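Local coordinates for protein ectonucleotide pyrophosphatase/phosphodiesterase family member 5 (Mus musculus, PDB 5VEO) that probably hydrolyses phosphodiester or pyrophosphate bonds of nucleotides outside the cell, using zinc bound in its active site, with restricted activity on nucleotides, at residues V16-F21 with I220-H225; K57-H62 with M124-D129; T64-L69 with T107-T112; Y282-I287 with D297-I302. The protein carries 1 engineered substitution. All coordinates share one frame; numbering follows the deposited sequence.

Interaction 1. Residues V16-F21 with I220-H225. With ZN (zinc ion), chain E; AMP (adenosine monophosphate), chain Q.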
# COMPACT_ATOMS: atom_id res chain seq x y z
N VAL A 16 1.30 10.76 16.33
CA VAL A 16 1.18 10.65 14.88
C VAL A 16 -0.06 9.84 14.54
O VAL A 16 -0.31 8.78 15.14
CB VAL A 16 2.42 9.98 14.26
CG1 VAL A 16 2.24 9.87 12.73
CG2 VAL A 16 3.70 10.73 14.58
N LEU A 17 -0.83 10.33 13.57
CA LEU A 17 -1.94 9.60 12.96
C LEU A 17 -1.62 9.45 11.48
O LEU A 17 -1.49 10.46 10.79
CB LEU A 17 -3.25 10.35 13.14
CG LEU A 17 -4.46 9.79 12.41
CD1 LEU A 17 -4.67 8.28 12.71
CD2 LEU A 17 -5.70 10.58 12.72
N VAL A 18 -1.47 8.21 11.01
CA VAL A 18 -1.25 7.91 9.60
C VAL A 18 -2.58 7.45 9.02
O VAL A 18 -3.20 6.50 9.52
CB VAL A 18 -0.17 6.83 9.40
CG1 VAL A 18 0.05 6.55 7.89
CG2 VAL A 18 1.12 7.23 10.07
N VAL A 19 -3.00 8.13 7.96
CA VAL A 19 -4.23 7.81 7.25
C VAL A 19 -3.86 7.32 5.87
O VAL A 19 -3.11 8.00 5.16
CB VAL A 19 -5.16 9.02 7.15
CG1 VAL A 19 -6.43 8.63 6.43
CG2 VAL A 19 -5.44 9.57 8.52
N SER A 20 -4.42 6.17 5.46
CA SER A 20 -4.29 5.68 4.09
C SER A 20 -5.68 5.65 3.46
O SER A 20 -6.57 4.92 3.92
CB SER A 20 -3.67 4.29 4.01
OG SER A 20 -3.68 3.85 2.67
N PHE A 21 -5.87 6.49 2.44
CA PHE A 21 -7.01 6.38 1.54
C PHE A 21 -6.53 5.51 0.40
O PHE A 21 -5.73 5.95 -0.43
CB PHE A 21 -7.49 7.73 1.03
CG PHE A 21 -8.12 8.58 2.08
CD1 PHE A 21 -9.36 8.25 2.58
CD2 PHE A 21 -7.50 9.73 2.54
CE1 PHE A 21 -9.96 9.01 3.53
CE2 PHE A 21 -8.11 10.51 3.51
CZ PHE A 21 -9.33 10.16 3.99
N ILE A 220 -0.65 12.49 9.01
CA ILE A 220 0.02 12.16 7.76
C ILE A 220 -1.03 11.46 6.91
O ILE A 220 -1.59 10.45 7.34
CB ILE A 220 1.25 11.26 7.99
CG1 ILE A 220 2.29 12.02 8.86
CG2 ILE A 220 1.83 10.77 6.65
CD1 ILE A 220 3.43 11.19 9.32
N VAL A 221 -1.31 12.02 5.73
CA VAL A 221 -2.33 11.48 4.84
C VAL A 221 -1.62 10.96 3.60
O VAL A 221 -0.97 11.73 2.88
CB VAL A 221 -3.38 12.54 4.47
CG1 VAL A 221 -4.42 11.95 3.51
CG2 VAL A 221 -4.05 13.09 5.73
N THR A 222 -1.74 9.67 3.33
CA THR A 222 -1.04 9.10 2.19
C THR A 222 -1.86 7.94 1.64
O THR A 222 -3.08 7.87 1.84
CB THR A 222 0.41 8.76 2.59
OG1 THR A 222 1.18 8.41 1.43
CG2 THR A 222 0.49 7.64 3.62
N SER A 223 -1.21 7.09 0.87
CA SER A 223 -1.88 5.97 0.22
C SER A 223 -0.82 4.94 -0.14
O SER A 223 0.39 5.14 0.05
CB SER A 223 -2.65 6.45 -1.01
OG SER A 223 -3.46 5.44 -1.57
N ASP A 224 -1.29 3.81 -0.65
CA ASP A 224 -0.43 2.71 -1.04
C ASP A 224 0.04 2.78 -2.49
O ASP A 224 1.11 2.26 -2.80
CB ASP A 224 -1.11 1.36 -0.78
CG ASP A 224 -2.53 1.24 -1.33
OD1 ASP A 224 -3.19 2.24 -1.75
OD2 ASP A 224 -3.02 0.07 -1.34
N HIS A 225 -0.74 3.40 -3.37
CA HIS A 225 -0.45 3.42 -4.81
C HIS A 225 -1.52 4.25 -5.51
O HIS A 225 -2.50 4.69 -4.88
CB HIS A 225 -0.47 2.00 -5.40
CG HIS A 225 -1.76 1.31 -5.14
ND1 HIS A 225 -2.93 1.65 -5.79
CD2 HIS A 225 -2.11 0.43 -4.17
CE1 HIS A 225 -3.94 0.99 -5.23
NE2 HIS A 225 -3.46 0.24 -4.26
ZN ZN E . -4.54 -0.28 -2.58
P AMP Q . -5.51 -3.36 -3.35
O1P AMP Q . -4.22 -4.08 -3.59
O2P AMP Q . -6.45 -3.47 -4.56
O3P AMP Q . -5.33 -1.91 -2.94
O5' AMP Q . -6.27 -4.07 -2.13
C5' AMP Q . -7.22 -3.31 -1.37
C4' AMP Q . -8.39 -4.12 -0.89
O4' AMP Q . -7.97 -4.92 0.20
C3' AMP Q . -9.53 -3.26 -0.34
O3' AMP Q . -10.63 -3.26 -1.23
C2' AMP Q . -9.93 -3.93 0.98
O2' AMP Q . -11.30 -4.22 1.11
C1' AMP Q . -9.09 -5.19 1.00
N9 AMP Q . -8.64 -5.56 2.32
C8 AMP Q . -7.82 -4.87 3.13
N7 AMP Q . -7.62 -5.57 4.28
C5 AMP Q . -8.35 -6.71 4.16
C6 AMP Q . -8.60 -7.90 5.00
N6 AMP Q . -8.02 -8.01 6.21
N1 AMP Q . -9.41 -8.87 4.52
C2 AMP Q . -9.99 -8.79 3.31
N3 AMP Q . -9.81 -7.75 2.48
C4 AMP Q . -9.02 -6.70 2.88

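Interaction 2. Residues K57-H62 with M124-D129. Engineered in segment 57-62: Ala58 (natural residue Thr). With AMP (adenosine monophosphate), chain Q.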
# COMPACT_ATOMS: atom_id res chain seq x y z
N LYS A 57 0.70 -2.85 -4.99
CA LYS A 57 -0.56 -3.32 -4.41
C LYS A 57 -0.60 -3.00 -2.91
O LYS A 57 0.39 -2.61 -2.29
CB LYS A 57 -0.74 -4.83 -4.65
CG LYS A 57 -0.71 -5.26 -6.11
CD LYS A 57 -2.04 -5.42 -6.66
CE LYS A 57 -2.14 -6.08 -8.01
NZ LYS A 57 -3.49 -5.65 -8.55
N ALA A 58 -1.77 -3.21 -2.30
CA ALA A 58 -2.01 -2.79 -0.92
C ALA A 58 -1.08 -3.47 0.09
O ALA A 58 -0.51 -2.80 0.96
CB ALA A 58 -3.46 -3.06 -0.53
N TYR A 59 -0.98 -4.79 0.06
CA TYR A 59 -0.35 -5.41 1.22
C TYR A 59 1.16 -5.16 1.22
O TYR A 59 1.71 -4.80 2.27
CB TYR A 59 -0.75 -6.90 1.32
CG TYR A 59 -1.97 -6.95 2.22
CD1 TYR A 59 -3.13 -6.27 1.88
CD2 TYR A 59 -1.91 -7.55 3.46
CE1 TYR A 59 -4.22 -6.23 2.74
CE2 TYR A 59 -2.99 -7.53 4.32
CZ TYR A 59 -4.15 -6.87 3.96
OH TYR A 59 -5.19 -6.83 4.85
N PRO A 60 1.86 -5.26 0.08
CA PRO A 60 3.28 -4.88 0.12
C PRO A 60 3.49 -3.43 0.52
O PRO A 60 4.41 -3.12 1.29
CB PRO A 60 3.75 -5.15 -1.32
CG PRO A 60 2.81 -6.13 -1.85
CD PRO A 60 1.49 -5.86 -1.21
N ASN A 61 2.65 -2.51 0.02
CA ASN A 61 2.94 -1.10 0.26
C ASN A 61 2.57 -0.63 1.66
O ASN A 61 3.31 0.16 2.25
CB ASN A 61 2.30 -0.26 -0.83
CG ASN A 61 3.22 -0.17 -1.99
OD1 ASN A 61 4.11 0.68 -1.99
ND2 ASN A 61 3.10 -1.11 -2.92
N HIS A 62 1.49 -1.15 2.24
CA HIS A 62 1.18 -0.77 3.61
C HIS A 62 2.22 -1.35 4.57
O HIS A 62 2.61 -0.69 5.53
CB HIS A 62 -0.23 -1.19 4.01
CG HIS A 62 -1.33 -0.37 3.40
ND1 HIS A 62 -1.94 -0.71 2.22
CD2 HIS A 62 -1.95 0.76 3.83
CE1 HIS A 62 -2.89 0.17 1.94
NE2 HIS A 62 -2.92 1.08 2.90
N MET A 124 -8.61 -0.60 10.90
CA MET A 124 -8.73 -1.33 9.62
C MET A 124 -7.45 -1.29 8.78
O MET A 124 -7.48 -1.70 7.60
CB MET A 124 -9.91 -0.84 8.79
CG MET A 124 -11.22 -0.81 9.58
SD MET A 124 -11.55 -2.38 10.40
CE MET A 124 -13.23 -2.11 10.96
N TRP A 125 -6.33 -0.88 9.35
CA TRP A 125 -5.06 -0.86 8.63
C TRP A 125 -4.62 -2.28 8.27
O TRP A 125 -4.63 -3.16 9.14
CB TRP A 125 -4.00 -0.18 9.49
CG TRP A 125 -2.68 -0.00 8.80
CD1 TRP A 125 -1.66 -0.90 8.71
CD2 TRP A 125 -2.26 1.17 8.11
NE1 TRP A 125 -0.62 -0.36 7.99
CE2 TRP A 125 -0.96 0.92 7.62
CE3 TRP A 125 -2.85 2.41 7.86
CZ2 TRP A 125 -0.24 1.88 6.89
CZ3 TRP A 125 -2.14 3.35 7.15
CH2 TRP A 125 -0.85 3.07 6.67
N PRO A 126 -4.19 -2.53 7.04
CA PRO A 126 -3.75 -3.88 6.65
C PRO A 126 -2.73 -4.50 7.60
O PRO A 126 -1.69 -3.92 7.92
CB PRO A 126 -3.14 -3.64 5.26
CG PRO A 126 -3.99 -2.56 4.72
CD PRO A 126 -4.23 -1.63 5.88
N GLY A 127 -3.04 -5.73 8.04
CA GLY A 127 -2.18 -6.46 8.95
C GLY A 127 -2.31 -6.10 10.41
O GLY A 127 -1.74 -6.81 11.26
N ALA A 128 -3.01 -5.02 10.76
CA ALA A 128 -3.07 -4.60 12.15
C ALA A 128 -3.91 -5.55 13.01
O ALA A 128 -3.76 -5.54 14.24
CB ALA A 128 -3.61 -3.17 12.24
N ASP A 129 -4.77 -6.36 12.41
CA ASP A 129 -5.55 -7.34 13.15
C ASP A 129 -4.95 -8.74 13.04
O ASP A 129 -5.65 -9.74 13.29
CB ASP A 129 -7.03 -7.30 12.73
CG ASP A 129 -7.25 -7.62 11.26
OD1 ASP A 129 -6.38 -7.29 10.43
OD2 ASP A 129 -8.33 -8.17 10.92
P AMP Q . -5.51 -3.36 -3.35
O1P AMP Q . -4.22 -4.08 -3.59
O2P AMP Q . -6.45 -3.47 -4.56
O3P AMP Q . -5.33 -1.91 -2.94
O5' AMP Q . -6.27 -4.07 -2.13
C5' AMP Q . -7.22 -3.31 -1.37
C4' AMP Q . -8.39 -4.12 -0.89
O4' AMP Q . -7.97 -4.92 0.20
C3' AMP Q . -9.53 -3.26 -0.34
O3' AMP Q . -10.63 -3.26 -1.23
C2' AMP Q . -9.93 -3.93 0.98
O2' AMP Q . -11.30 -4.22 1.11
C1' AMP Q . -9.09 -5.19 1.00
N9 AMP Q . -8.64 -5.56 2.32
C8 AMP Q . -7.82 -4.87 3.13
N7 AMP Q . -7.62 -5.57 4.28
C5 AMP Q . -8.35 -6.71 4.16
C6 AMP Q . -8.60 -7.90 5.00
N6 AMP Q . -8.02 -8.01 6.21
N1 AMP Q . -9.41 -8.87 4.52
C2 AMP Q . -9.99 -8.79 3.31
N3 AMP Q . -9.81 -7.75 2.48
C4 AMP Q . -9.02 -6.70 2.88
O HOH W 1 -5.92 -6.55 7.84

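Interaction 3. Residues T64-L69 with T107-T112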
# COMPACT_ATOMS: atom_id res chain seq x y z
N THR A 64 5.37 -1.88 3.88
CA THR A 64 6.53 -1.00 3.73
C THR A 64 6.39 0.26 4.58
O THR A 64 7.36 0.72 5.20
CB THR A 64 6.74 -0.65 2.26
OG1 THR A 64 7.26 -1.80 1.59
CG2 THR A 64 7.72 0.52 2.08
N LEU A 65 5.19 0.83 4.64
CA LEU A 65 5.03 2.07 5.39
C LEU A 65 5.33 1.87 6.87
O LEU A 65 5.77 2.82 7.53
CB LEU A 65 3.61 2.61 5.22
CG LEU A 65 3.24 3.12 3.82
CD1 LEU A 65 1.85 3.73 3.81
CD2 LEU A 65 4.25 4.10 3.26
N VAL A 66 5.11 0.67 7.40
CA VAL A 66 5.27 0.43 8.84
C VAL A 66 6.53 -0.38 9.16
O VAL A 66 6.76 -0.71 10.34
CB VAL A 66 4.02 -0.21 9.46
CG1 VAL A 66 2.82 0.71 9.28
CG2 VAL A 66 3.71 -1.61 8.88
N THR A 67 7.38 -0.64 8.16
CA THR A 67 8.67 -1.31 8.35
C THR A 67 9.86 -0.59 7.73
O THR A 67 10.99 -0.83 8.16
CB THR A 67 8.67 -2.74 7.77
OG1 THR A 67 8.52 -2.69 6.35
CG2 THR A 67 7.57 -3.59 8.38
N GLY A 68 9.64 0.27 6.73
CA GLY A 68 10.73 0.91 6.02
C GLY A 68 11.49 -0.01 5.10
O GLY A 68 12.58 0.37 4.63
N LEU A 69 10.95 -1.19 4.81
CA LEU A 69 11.63 -2.22 4.05
C LEU A 69 11.01 -2.41 2.67
O LEU A 69 9.81 -2.26 2.48
CB LEU A 69 11.58 -3.55 4.78
CG LEU A 69 12.40 -3.63 6.08
CD1 LEU A 69 12.01 -4.88 6.86
CD2 LEU A 69 13.87 -3.62 5.76
N THR A 107 9.14 -6.60 11.50
CA THR A 107 8.42 -6.17 12.70
C THR A 107 7.79 -4.81 12.44
O THR A 107 8.53 -3.82 12.27
CB THR A 107 9.36 -6.11 13.90
OG1 THR A 107 9.86 -7.42 14.17
CG2 THR A 107 8.64 -5.56 15.13
N PRO A 108 6.46 -4.70 12.41
CA PRO A 108 5.83 -3.40 12.15
C PRO A 108 6.02 -2.45 13.32
O PRO A 108 6.19 -2.85 14.48
CB PRO A 108 4.36 -3.74 11.94
CG PRO A 108 4.16 -5.00 12.76
CD PRO A 108 5.45 -5.76 12.60
N ILE A 109 5.93 -1.15 13.00
CA ILE A 109 6.30 -0.11 13.94
C ILE A 109 5.42 -0.12 15.20
O ILE A 109 5.86 0.32 16.26
CB ILE A 109 6.27 1.26 13.24
CG1 ILE A 109 6.95 2.29 14.13
CG2 ILE A 109 4.84 1.67 12.87
CD1 ILE A 109 7.10 3.64 13.49
N TRP A 110 4.18 -0.59 15.13
CA TRP A 110 3.39 -0.58 16.37
C TRP A 110 3.99 -1.48 17.45
O TRP A 110 3.89 -1.16 18.65
CB TRP A 110 1.93 -0.94 16.09
CG TRP A 110 1.63 -2.18 15.33
CD1 TRP A 110 1.53 -3.45 15.84
CD2 TRP A 110 1.30 -2.28 13.94
NE1 TRP A 110 1.17 -4.33 14.85
CE2 TRP A 110 1.04 -3.65 13.67
CE3 TRP A 110 1.21 -1.36 12.90
CZ2 TRP A 110 0.68 -4.09 12.40
CZ3 TRP A 110 0.87 -1.82 11.64
CH2 TRP A 110 0.61 -3.16 11.40
N ILE A 111 4.65 -2.57 17.05
CA ILE A 111 5.30 -3.43 18.04
C ILE A 111 6.49 -2.71 18.66
O ILE A 111 6.66 -2.72 19.88
CB ILE A 111 5.71 -4.77 17.40
CG1 ILE A 111 4.44 -5.51 16.98
CG2 ILE A 111 6.57 -5.62 18.35
CD1 ILE A 111 4.69 -6.86 16.36
N THR A 112 7.31 -2.07 17.83
CA THR A 112 8.45 -1.31 18.34
C THR A 112 7.99 -0.19 19.27
O THR A 112 8.57 0.01 20.35
CB THR A 112 9.25 -0.75 17.16
OG1 THR A 112 9.71 -1.84 16.36
CG2 THR A 112 10.44 0.08 17.62

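Interaction 4. Residues Y282-I287 with D297-I302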
# COMPACT_ATOMS: atom_id res chain seq x y z
N TYR A 282 10.20 -12.50 -16.79
CA TYR A 282 11.47 -12.60 -16.08
C TYR A 282 11.59 -13.95 -15.38
O TYR A 282 10.69 -14.37 -14.67
CB TYR A 282 11.60 -11.51 -15.01
CG TYR A 282 11.54 -10.10 -15.51
CD1 TYR A 282 12.66 -9.47 -16.06
CD2 TYR A 282 10.37 -9.37 -15.41
CE1 TYR A 282 12.58 -8.15 -16.51
CE2 TYR A 282 10.28 -8.07 -15.85
CZ TYR A 282 11.39 -7.46 -16.39
OH TYR A 282 11.28 -6.16 -16.82
N LYS A 283 12.73 -14.61 -15.53
CA LYS A 283 13.10 -15.59 -14.52
C LYS A 283 13.38 -14.87 -13.22
O LYS A 283 13.87 -13.75 -13.21
CB LYS A 283 14.34 -16.39 -14.95
CG LYS A 283 14.18 -17.00 -16.29
CD LYS A 283 15.40 -17.88 -16.62
CE LYS A 283 15.31 -18.41 -18.03
NZ LYS A 283 16.62 -18.95 -18.53
N LYS A 284 13.08 -15.53 -12.10
CA LYS A 284 13.26 -14.90 -10.79
C LYS A 284 14.61 -14.20 -10.68
O LYS A 284 14.68 -13.04 -10.27
CB LYS A 284 13.10 -15.96 -9.69
CG LYS A 284 13.28 -15.47 -8.26
CD LYS A 284 13.01 -16.63 -7.31
CE LYS A 284 13.18 -16.30 -5.83
NZ LYS A 284 14.59 -15.96 -5.47
N GLU A 285 15.69 -14.89 -11.01
CA GLU A 285 16.97 -14.25 -10.72
C GLU A 285 17.32 -13.15 -11.72
O GLU A 285 18.30 -12.45 -11.49
CB GLU A 285 18.08 -15.31 -10.61
CG GLU A 285 17.81 -16.41 -9.52
CD GLU A 285 17.49 -15.89 -8.10
OE1 GLU A 285 17.95 -14.79 -7.71
OE2 GLU A 285 16.78 -16.60 -7.35
N GLU A 286 16.51 -12.92 -12.76
CA GLU A 286 16.74 -11.81 -13.68
C GLU A 286 15.78 -10.65 -13.43
O GLU A 286 15.79 -9.67 -14.18
CB GLU A 286 16.67 -12.26 -15.13
CG GLU A 286 15.40 -12.89 -15.55
CD GLU A 286 15.52 -13.61 -16.86
OE1 GLU A 286 16.62 -14.13 -17.16
OE2 GLU A 286 14.52 -13.65 -17.58
N ILE A 287 14.98 -10.71 -12.37
CA ILE A 287 14.07 -9.60 -12.08
C ILE A 287 14.89 -8.33 -11.83
O ILE A 287 15.93 -8.39 -11.13
CB ILE A 287 13.18 -9.93 -10.88
CG1 ILE A 287 12.19 -11.04 -11.27
CG2 ILE A 287 12.47 -8.69 -10.35
CD1 ILE A 287 11.44 -11.65 -10.10
N ASP A 297 11.90 -16.25 -1.06
CA ASP A 297 11.37 -17.50 -1.60
C ASP A 297 9.89 -17.40 -1.97
O ASP A 297 9.36 -18.33 -2.60
CB ASP A 297 11.60 -18.64 -0.60
CG ASP A 297 13.08 -18.92 -0.35
OD1 ASP A 297 13.91 -18.67 -1.25
OD2 ASP A 297 13.41 -19.42 0.76
N ARG A 298 9.21 -16.31 -1.61
CA ARG A 298 7.84 -16.08 -2.06
C ARG A 298 7.76 -15.42 -3.43
O ARG A 298 6.66 -15.21 -3.95
CB ARG A 298 7.08 -15.24 -1.04
CG ARG A 298 6.93 -15.96 0.27
CD ARG A 298 6.62 -15.02 1.39
NE ARG A 298 6.64 -15.77 2.64
CZ ARG A 298 6.53 -15.23 3.85
NH1 ARG A 298 6.39 -13.92 3.99
NH2 ARG A 298 6.57 -16.02 4.91
N VAL A 299 8.90 -15.09 -4.03
CA VAL A 299 8.92 -14.67 -5.43
C VAL A 299 8.99 -15.92 -6.29
O VAL A 299 9.90 -16.76 -6.13
CB VAL A 299 10.09 -13.72 -5.70
CG1 VAL A 299 10.12 -13.30 -7.17
CG2 VAL A 299 9.99 -12.51 -4.79
N GLN A 300 8.00 -16.09 -7.16
CA GLN A 300 7.86 -17.32 -7.91
C GLN A 300 8.93 -17.45 -8.99
O GLN A 300 9.59 -16.47 -9.34
CB GLN A 300 6.46 -17.40 -8.52
CG GLN A 300 5.34 -17.49 -7.48
CD GLN A 300 5.54 -18.66 -6.54
OE1 GLN A 300 5.90 -19.76 -6.98
NE2 GLN A 300 5.33 -18.43 -5.25
N PRO A 301 9.12 -18.66 -9.54
CA PRO A 301 10.23 -18.86 -10.49
C PRO A 301 10.13 -18.03 -11.75
O PRO A 301 11.16 -17.73 -12.37
CB PRO A 301 10.14 -20.36 -10.82
CG PRO A 301 9.49 -20.97 -9.65
CD PRO A 301 8.49 -19.93 -9.15
N ILE A 302 8.91 -17.69 -12.18
CA ILE A 302 8.69 -16.84 -13.34
C ILE A 302 7.75 -15.73 -12.90
O ILE A 302 6.73 -16.00 -12.26
CB ILE A 302 8.08 -17.61 -14.53
CG1 ILE A 302 9.09 -18.64 -15.06
CG2 ILE A 302 7.67 -16.66 -15.65
CD1 ILE A 302 8.56 -19.55 -16.15
O HOH W 2 14.74 -16.72 -2.76

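Interaction 1. Residues V16-F21 with I220-H225
Val19 is gripped at both ends by the parallel strand beside it: its N donates to Ile220 O at 2.8 Å, and its O receives Thr222 N at 2.8 Å. Ile220 N to Leu17 O is nearly straight, 173° at the hydrogen. The pairing weakens where the strands part, for Phe21 N to Thr222 O measures 3.2 Å and bends to 149°. There Ser223 takes over. With chi1 -172° its OG is swung away from its own N and donates to Phe21 O at 2.6 Å, tilted from the carbonyl plane, while Phe24 N donates back to OG. An alanine here would probably leave Phe21 O without this bond and Phe24 N without its acceptor, weakening the tie where the strands part. Carbon packing flanks the pairing: Val221 CG1 meets the edge of the Phe21 ring at CD2, 3.9 Å away, and Val16 CG1 meets Ile220 CD1 at 3.8 Å. The contact is buried throughout, but beyond Ser223 little joins the segments, and Asp224 and His225 bind a zinc ion. Asp224 OD2 lies 2.0 Å from the metal and His225 NE2 2.1 Å, joined by Asp22 and AMP O3P, while Asp224 OD1 is hydrogen-bonded to Gly23 N. Metal ligands carried just beyond the C-terminal ends of central parallel strands are characteristic of the alkaline phosphatase superfamily.

Interaction 2. Residues K57-H62 with M124-D129
The first turn of helix 58-67 forms one wall of the AMP pocket, and the type II turn from Trp125 to Ala128 backs it. Pro126 is the wedge between two rings. Its CB lies over a face of Tyr59, 3.9 Å from the ring centroid, and its CG lies over a face of His62, 3.8 Å from that centroid, both as CH-pi contacts. His62 also turns an edge to Trp125: His62 CD2 stands 3.7 Å from Trp125 CZ2 over the indole face, the planes meeting at 88° in a T-shaped pair. Two polar contacts fix the imidazole. Its ND1 donates to Ala58 O at 2.8 Å, from outside the carbonyl plane, although that oxygen already takes His62 N; NE2 is hydrogen-bonded to Ser20 OG. On the ligand side, the N of Ala58, an engineered replacement of threonine in this inactive form, donates to AMP O1P at 2.9 Å. Tyr59 OH comes within 2.8 Å of AMP N7, which lies at the ring edge. One water joins the two segments to the base: it accepts from Gly127 N and AMP N6, donates to Asp129 OD1 at 2.7 Å, and is bonded to Tyr59 OH. With Pro126 against one face and the water at its hydroxyl, Tyr59 is held beside the adenine, where it may be the tyrosine that restricts nucleotide hydrolysis.

Interaction 3. Residues T64-L69 with T107-T112
Val66 O points at the start of helix 109-115, where Ile109 N lies 2.8 Å away, but the angle at the hydrogen is 127°, so this is a weak hydrogen bond. The same oxygen takes a CA-H contact from Pro108 CA at 3.4 Å, and the two backbones come close enough to put Val66 CA 5.1 Å from Pro108 CA. Pro108 occupies the N-cap position of the helix, so Val66 O sits against its first turn.

Val66 carries most of the side-chain contact. Its CG2 meets Pro108 CB at 3.8 Å and also reaches Trp110 CZ3, while its CB rests against Ile109 CG2 at 4.0 Å. Trp110 comes back over its own N-cap residue: with chi1 52° its indole folds toward the start of the segment, where Pro108 CB lies over one face. Thr67 works on two sides. Its CG2 faces Thr107 O at 4.0 Å, whereas OG1 accepts from Leu69 N at 3.2 Å in an ST turn and is also hydrogen-bonded to Tyr63 O. A valine in its place would probably leave Leu69 N and Tyr63 O without that hydroxyl, letting the turn through Gly68 shift. Thr64 OG1 ties the same turn by donating to Leu69 O at 2.7 Å.

The joint is buried between other elements of the domain: Val66 and Ile109 both touch Phe170 of strand 168-173, and Ile109 also packs on Tyr360, Leu363 and Cys364 of helix 359-366.

Interaction 4. Residues Y282-I287 with D297-I302
Lys284 N donates to Pro301 O at 2.9 Å, the one hydrogen bond directly between the segments; the angle at the hydrogen is 149°, and the donor stands 47° out of the carbonyl plane. Just before it, Lys283 and Ile302 form an antiparallel non-hydrogen-bonded pair. Such a pair is knit by CA-H contacts instead, here Ile302 CA to Tyr282 O at 3.4 Å and Lys283 CA to Pro301 O at 3.6 Å.

Apolar packing lies past the end of the strand. Ile287 CD1 and Val299 CG1 meet tip to tip at 3.6 Å, and the aliphatic part of Lys284 runs across Val299, with CG near Val299 CG1. Farther along the same chain, Lys284 CD and CE lie against the carbonyl oxygen of Val299.

Polar contacts gather at the end of that lysine, which has a second deposited conformer, so they describe the one modelled here. The chain is extended until chi4, -65°, where it bends to bring NZ to Glu285 OE2 in a salt bridge of 3.0 Å. NZ also donates to a water that in turn donates to Asp297 OD1 at 2.6 Å, and it is hydrogen-bonded to Lys294 O. The aspartate is therefore reached through water rather than directly. Lys283 has its own partner in Tyr269, by a cation-pi contact.

Strand 279-283 is an edge of the four-stranded antiparallel sheet and strand 302-306 is its neighbour, with Tyr282 and Val303 bonded through their backbones. Together they form a beta hairpin whose long connection begins with a 3-10 turn at 284-286, and this contact draws that connection together at its base.

How the interactions relate
From the N terminus, strand 16-21 opens the loop that interaction 1 closes 199 residues later. Helix 58-67 then supplies one segment to each of interactions 2 and 3. Interaction 3 closes first, at helix 109-115, and is nested inside interaction 2, which closes in the loop after strand 120-123; both lie inside interaction 1. These three touch one another: Ser20 OG and His62 NE2 join interactions 1 and 2, and Trp125 packs on Val66 and Trp110 between interactions 2 and 3. Interactions 1 and 2 tie the central mixed sheet to the nucleotide and zinc site, while interaction 3 joins the far end of helix 58-67 to helix 109-115. Interaction 4 follows in series, in a separate antiparallel sheet, its nearest atoms about 10 Å from interaction 2.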